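Local coordinates for protein dicer Related Helicase (Caenorhabditis elegans, PDB 6M6Q) that probably couples ATP hydrolysis to RNA binding as a RIG-I-like helicase, of which this chain is the all-helical N-terminal domain, at residues 213-218 and 273-278; 218-223 and 266-271. One frame throughout, in Å; residues are numbered along the deposited sequence.

Interaction 1. Residues 213-218 and 273-278; sequences TTILAF and IGFKSN
The carbonyl oxygen of F275, whose ring packs on I215 and L216, takes a hydrogen bond from T163 OG1; the same hydroxyl also makes a weak bond with S277 OG. That ties the loop after helix 262-271 to helix 162-171, while the ring of F275 turns to the other partner, helix 210-221. Its CG stands anti to the carbonyl carbon, chi1 -60°, which sends the CE1–CZ side of the ring to the helix. L216 meets it at the edge and in the ring plane, with CG 3.8 Å from F275 CZ, and both L216 methyls close in around the same CZ corner. I215 approaches another part of that edge through its branch methyl, CG2 lying 4.1 Å from F275 CE1. The other arm of I215 points its tip at the loop backbone, CD1 ending 3.7 Å from G274 O. Past that point K276 bends at its last torsion, chi4 72°, so that NZ comes back to 4.0 Å from I215 CD1. W289 meets the F275 ring edge-to-face. With F275 replaced by an alanine, a gap is likely to open beside I215 and L216, and W289 would lose its edge-to-face partner. A loop phenylalanine packed by its ring edge against the apolar side of a helix is common in all-helical domains, and is consistent with the CARD character ascribed to this N-terminal domain.

Interaction 2. Residues 218-223 and 266-271; sequences FEVFNK and LTMFLA
E219 and V220, in the last turns of helix 210-221, pack on T267, M268 and A271 of helix 262-271: a helix-on-helix contact in the buried part of an all-helical domain. Its apolar part has two patches. In the first, the methylene and methyl carbons meet directly, E219 CB sitting 3.6 Å from A271 CB, with E219 CG against the same methyl. In the second, V220 turns one methyl to the partner helix. With CG1 anti to the backbone N, chi1 161°, CG2 falls beside the N and lies 3.8 Å from M268 CG and 3.9 Å from T267 CG2, wedged between the two side chains. The other methyl of V220, CG1, sits over the centre of one face of the F221 ring, so the two branches serve different neighbours.

The T267 methyl also reaches the backbone, CG2 lying 3.4 Å from E219 O; that oxygen has its own hydrogen bond from H226 ND1. T267 OG1 stays on its own helix and bonds to H263 O, which leaves the methyl to face helix 210-221.

The polar bonds around the contact close off the end of helix 210-221. F218 O accepts from both N222 N, at 2.8 Å, and K223 N, at 2.9 Å, and Q227 NE2 bonds to V220 O and K223 O, tying the chain beyond the helix back to it. Across the interface the polar link is a water. The E219 chain folds at chi2, -72°, and the water bridges its carboxylate to A271 O, donating to E219 OE2 at 2.8 Å and to A271 O at 2.7 Å.

In the fold
Helix 210-221 serves both contacts, whose centres lie about 10 Å apart. L216 carries the join: beyond its part in interaction 1, its CD2 packs 3.3 Å from M268 O and 3.8 Å from A271 CB, both residues of interaction 2. I215 CG2 adds a further touch, 3.9 Å from A271 O. The same side of helix 210-221 presents E219 and V220 to helix 262-271 and, a turn earlier, I215 and L216 to the loop that follows that helix, with L216 touching both. Interaction 2 lies deeper, its centre about 10 Å from the chain centre against about 17 Å for interaction 1. Neither contact involves a metal or nucleotide.

Interaction 1. Residues 213-218 and 273-278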
loop_
_atom_site.group_PDB
_atom_site.type_symbol
_atom_site.label_atom_id
_atom_site.label_comp_id
_atom_site.label_asym_id
_atom_site.label_seq_id
_atom_site.Cartn_x
_atom_site.Cartn_y
_atom_site.Cartn_z
ATOM N N THR B 213 3.229 -28.934 -1.088
ATOM C CA THR B 213 3.411 -28.651 -2.537
ATOM C C THR B 213 2.279 -29.330 -3.333
ATOM O O THR B 213 1.753 -28.691 -4.282
ATOM C CB THR B 213 4.808 -29.081 -3.015
ATOM O OG1 THR B 213 5.795 -28.390 -2.245
ATOM C CG2 THR B 213 5.039 -28.806 -4.488
ATOM N N THR B 214 1.887 -30.551 -2.947
ATOM C CA THR B 214 0.816 -31.326 -3.618
ATOM C C THR B 214 -0.504 -30.545 -3.519
ATOM O O THR B 214 -1.165 -30.373 -4.559
ATOM C CB THR B 214 0.727 -32.748 -3.054
ATOM O OG1 THR B 214 1.940 -33.427 -3.384
ATOM C CG2 THR B 214 -0.451 -33.522 -3.591
ATOM N N ILE B 215 -0.828 -30.004 -2.343
ATOM C CA ILE B 215 -2.066 -29.187 -2.131
ATOM C C ILE B 215 -1.949 -27.909 -2.977
ATOM O O ILE B 215 -2.909 -27.613 -3.700
ATOM C CB ILE B 215 -2.323 -28.903 -0.628
ATOM C CG1 ILE B 215 -2.804 -30.160 0.107
ATOM C CG2 ILE B 215 -3.308 -27.753 -0.432
ATOM C CD1 ILE B 215 -2.385 -30.227 1.571
ATOM N N LEU B 216 -0.774 -27.254 -2.978
ATOM C CA LEU B 216 -0.555 -25.979 -3.720
ATOM C C LEU B 216 -0.762 -26.210 -5.211
ATOM O O LEU B 216 -1.505 -25.434 -5.802
ATOM C CB LEU B 216 0.840 -25.424 -3.437
ATOM C CG LEU B 216 1.003 -24.765 -2.070
ATOM C CD1 LEU B 216 2.441 -24.315 -1.849
ATOM C CD2 LEU B 216 0.040 -23.596 -1.913
ATOM N N ALA B 217 -0.164 -27.271 -5.771
ATOM C CA ALA B 217 -0.232 -27.623 -7.213
ATOM C C ALA B 217 -1.692 -27.809 -7.635
ATOM O O ALA B 217 -2.076 -27.315 -8.715
ATOM C CB ALA B 217 0.573 -28.863 -7.489
ATOM N N PHE B 218 -2.493 -28.458 -6.797
ATOM C CA PHE B 218 -3.891 -28.817 -7.129
ATOM C C PHE B 218 -4.783 -27.567 -7.079
ATOM O O PHE B 218 -5.588 -27.374 -8.029
ATOM C CB PHE B 218 -4.417 -29.911 -6.202
ATOM C CG PHE B 218 -5.882 -30.179 -6.396
ATOM C CD1 PHE B 218 -6.335 -30.858 -7.521
ATOM C CD2 PHE B 218 -6.814 -29.637 -5.528
ATOM C CE1 PHE B 218 -7.692 -31.015 -7.754
ATOM C CE2 PHE B 218 -8.170 -29.825 -5.743
ATOM C CZ PHE B 218 -8.605 -30.514 -6.856
ATOM N N ILE B 273 -4.395 -22.897 3.819
ATOM C CA ILE B 273 -5.325 -23.328 4.900
ATOM C C ILE B 273 -5.529 -24.852 4.826
ATOM O O ILE B 273 -5.892 -25.440 5.852
ATOM C CB ILE B 273 -6.655 -22.536 4.831
ATOM C CG1 ILE B 273 -7.379 -22.541 6.180
ATOM C CG2 ILE B 273 -7.547 -23.040 3.700
ATOM C CD1 ILE B 273 -6.608 -21.851 7.289
ATOM N N GLY B 274 -5.239 -25.474 3.683
ATOM C CA GLY B 274 -5.479 -26.915 3.448
ATOM C C GLY B 274 -4.379 -27.784 4.038
ATOM O O GLY B 274 -4.629 -29.002 4.250
ATOM N N PHE B 275 -3.205 -27.200 4.285
ATOM C CA PHE B 275 -2.020 -27.895 4.862
ATOM C C PHE B 275 -2.401 -28.584 6.191
ATOM O O PHE B 275 -3.126 -27.997 7.000
ATOM C CB PHE B 275 -0.867 -26.915 5.100
ATOM C CG PHE B 275 -0.326 -26.195 3.888
ATOM C CD1 PHE B 275 -0.748 -26.503 2.595
ATOM C CD2 PHE B 275 0.611 -25.184 4.050
ATOM C CE1 PHE B 275 -0.240 -25.815 1.505
ATOM C CE2 PHE B 275 1.135 -24.513 2.958
ATOM C CZ PHE B 275 0.710 -24.827 1.689
ATOM N N LYS B 276 -1.954 -29.823 6.381
ATOM C CA LYS B 276 -2.223 -30.637 7.598
ATOM C C LYS B 276 -1.009 -30.520 8.504
ATOM O O LYS B 276 0.081 -30.921 8.049
ATOM C CB LYS B 276 -2.469 -32.107 7.234
ATOM C CG LYS B 276 -3.760 -32.395 6.467
ATOM C CD LYS B 276 -3.818 -33.781 5.836
ATOM C CE LYS B 276 -4.769 -33.870 4.655
ATOM N NZ LYS B 276 -4.231 -33.170 3.459
ATOM N N SER B 277 -1.165 -29.957 9.705
ATOM C CA SER B 277 -0.036 -29.765 10.650
ATOM C C SER B 277 -0.430 -30.149 12.085
ATOM O O SER B 277 0.394 -29.892 12.997
ATOM C CB SER B 277 0.536 -28.352 10.561
ATOM O OG SER B 277 -0.207 -27.422 11.346
ATOM N N ASN B 278 -1.527 -30.902 12.261
ATOM C CA ASN B 278 -2.029 -31.312 13.604
ATOM C C ASN B 278 -1.039 -32.310 14.238
ATOM O O ASN B 278 -0.647 -32.077 15.409
ATOM C CB ASN B 278 -3.462 -31.845 13.544
ATOM C CG ASN B 278 -4.490 -30.735 13.425
ATOM O OD1 ASN B 278 -4.152 -29.607 13.075
ATOM N ND2 ASN B 278 -5.745 -31.041 13.724
#

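Interaction 2. Residues 218-223 and 266-271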
loop_
_atom_site.group_PDB
_atom_site.type_symbol
_atom_site.label_atom_id
_atom_site.label_comp_id
_atom_site.label_asym_id
_atom_site.label_seq_id
_atom_site.Cartn_x
_atom_site.Cartn_y
_atom_site.Cartn_z
ATOM N N PHE B 218 -2.493 -28.458 -6.797
ATOM C CA PHE B 218 -3.891 -28.817 -7.129
ATOM C C PHE B 218 -4.783 -27.567 -7.079
ATOM O O PHE B 218 -5.588 -27.374 -8.029
ATOM C CB PHE B 218 -4.417 -29.911 -6.202
ATOM C CG PHE B 218 -5.882 -30.179 -6.396
ATOM C CD1 PHE B 218 -6.335 -30.858 -7.521
ATOM C CD2 PHE B 218 -6.814 -29.637 -5.528
ATOM C CE1 PHE B 218 -7.692 -31.015 -7.754
ATOM C CE2 PHE B 218 -8.170 -29.825 -5.743
ATOM C CZ PHE B 218 -8.605 -30.514 -6.856
ATOM N N GLU B 219 -4.692 -26.785 -5.988
ATOM C CA GLU B 219 -5.574 -25.613 -5.727
ATOM C C GLU B 219 -5.219 -24.493 -6.706
ATOM O O GLU B 219 -6.135 -23.725 -7.050
ATOM C CB GLU B 219 -5.472 -25.112 -4.282
ATOM C CG GLU B 219 -5.815 -26.151 -3.229
ATOM C CD GLU B 219 -7.281 -26.534 -3.112
ATOM O OE1 GLU B 219 -7.916 -26.796 -4.150
ATOM O OE2 GLU B 219 -7.772 -26.632 -1.963
ATOM N N VAL B 220 -3.978 -24.461 -7.218
ATOM C CA VAL B 220 -3.551 -23.441 -8.220
ATOM C C VAL B 220 -3.918 -23.869 -9.659
ATOM O O VAL B 220 -4.415 -23.009 -10.380
ATOM C CB VAL B 220 -2.071 -23.091 -8.074
ATOM C CG1 VAL B 220 -1.533 -22.445 -9.339
ATOM C CG2 VAL B 220 -1.842 -22.184 -6.863
ATOM N N PHE B 221 -3.719 -25.130 -10.065
ATOM C CA PHE B 221 -3.864 -25.546 -11.490
ATOM C C PHE B 221 -5.147 -26.362 -11.729
ATOM O O PHE B 221 -5.672 -26.290 -12.828
ATOM C CB PHE B 221 -2.639 -26.325 -11.966
ATOM C CG PHE B 221 -1.354 -25.545 -11.946
ATOM C CD1 PHE B 221 -1.056 -24.626 -12.941
ATOM C CD2 PHE B 221 -0.437 -25.724 -10.918
ATOM C CE1 PHE B 221 0.124 -23.896 -12.894
ATOM C CE2 PHE B 221 0.750 -24.999 -10.881
ATOM C CZ PHE B 221 1.024 -24.083 -11.862
ATOM N N ASN B 222 -5.577 -27.203 -10.793
ATOM C CA ASN B 222 -6.581 -28.252 -11.113
ATOM C C ASN B 222 -7.934 -27.941 -10.469
ATOM O O ASN B 222 -8.922 -28.560 -10.902
ATOM C CB ASN B 222 -6.042 -29.646 -10.793
ATOM C CG ASN B 222 -4.900 -30.021 -11.711
ATOM O OD1 ASN B 222 -3.869 -30.519 -11.264
ATOM N ND2 ASN B 222 -5.047 -29.702 -12.988
ATOM N N LYS B 223 -8.010 -27.013 -9.510
ATOM C CA LYS B 223 -9.323 -26.558 -8.964
ATOM C C LYS B 223 -9.965 -25.583 -9.952
ATOM O O LYS B 223 -9.382 -24.521 -10.193
ATOM C CB LYS B 223 -9.191 -25.933 -7.578
ATOM C CG LYS B 223 -10.504 -25.767 -6.837
ATOM C CD LYS B 223 -10.871 -26.994 -6.007
ATOM C CE LYS B 223 -12.319 -26.995 -5.558
ATOM N NZ LYS B 223 -12.460 -26.464 -4.181
ATOM N N LEU B 266 -1.684 -15.315 -5.524
ATOM C CA LEU B 266 -2.679 -15.142 -4.436
ATOM C C LEU B 266 -3.313 -16.497 -4.098
ATOM O O LEU B 266 -3.543 -16.760 -2.878
ATOM C CB LEU B 266 -3.734 -14.115 -4.863
ATOM C CG LEU B 266 -3.204 -12.697 -5.083
ATOM C CD1 LEU B 266 -4.345 -11.725 -5.276
ATOM C CD2 LEU B 266 -2.309 -12.253 -3.938
ATOM N N THR B 267 -3.522 -17.348 -5.109
ATOM C CA THR B 267 -4.193 -18.657 -4.954
ATOM C C THR B 267 -3.300 -19.590 -4.141
ATOM O O THR B 267 -3.860 -20.414 -3.417
ATOM C CB THR B 267 -4.602 -19.224 -6.313
ATOM O OG1 THR B 267 -5.489 -18.270 -6.894
ATOM C CG2 THR B 267 -5.301 -20.559 -6.227
ATOM N N MET B 268 -1.980 -19.380 -4.157
ATOM C CA MET B 268 -1.017 -20.146 -3.307
ATOM C C MET B 268 -1.245 -19.815 -1.826
ATOM O O MET B 268 -1.338 -20.756 -1.025
ATOM C CB MET B 268 0.441 -19.844 -3.653
ATOM C CG MET B 268 0.914 -20.516 -4.892
ATOM S SD MET B 268 2.640 -20.136 -5.178
ATOM C CE MET B 268 3.431 -21.488 -4.323
ATOM N N PHE B 269 -1.321 -18.536 -1.465
ATOM C CA PHE B 269 -1.569 -18.076 -0.072
ATOM C C PHE B 269 -2.980 -18.483 0.364
ATOM O O PHE B 269 -3.142 -18.831 1.527
ATOM C CB PHE B 269 -1.346 -16.569 0.046
ATOM C CG PHE B 269 0.108 -16.185 0.055
ATOM C CD1 PHE B 269 0.791 -15.985 -1.134
ATOM C CD2 PHE B 269 0.812 -16.099 1.248
ATOM C CE1 PHE B 269 2.138 -15.665 -1.134
ATOM C CE2 PHE B 269 2.162 -15.794 1.248
ATOM C CZ PHE B 269 2.822 -15.567 0.058
ATOM N N LEU B 270 -3.936 -18.497 -0.571
ATOM C CA LEU B 270 -5.328 -18.956 -0.336
ATOM C C LEU B 270 -5.297 -20.428 0.059
ATOM O O LEU B 270 -5.944 -20.774 1.032
ATOM C CB LEU B 270 -6.166 -18.733 -1.603
ATOM C CG LEU B 270 -7.681 -18.902 -1.471
ATOM C CD1 LEU B 270 -8.294 -17.721 -0.765
ATOM C CD2 LEU B 270 -8.345 -19.060 -2.826
ATOM N N ALA B 271 -4.517 -21.238 -0.649
ATOM C CA ALA B 271 -4.512 -22.718 -0.559
ATOM C C ALA B 271 -3.877 -23.176 0.759
ATOM O O ALA B 271 -4.120 -24.310 1.130
ATOM C CB ALA B 271 -3.774 -23.295 -1.737
HETATM O O HOH W 1 -6.347 -25.552 0.211
#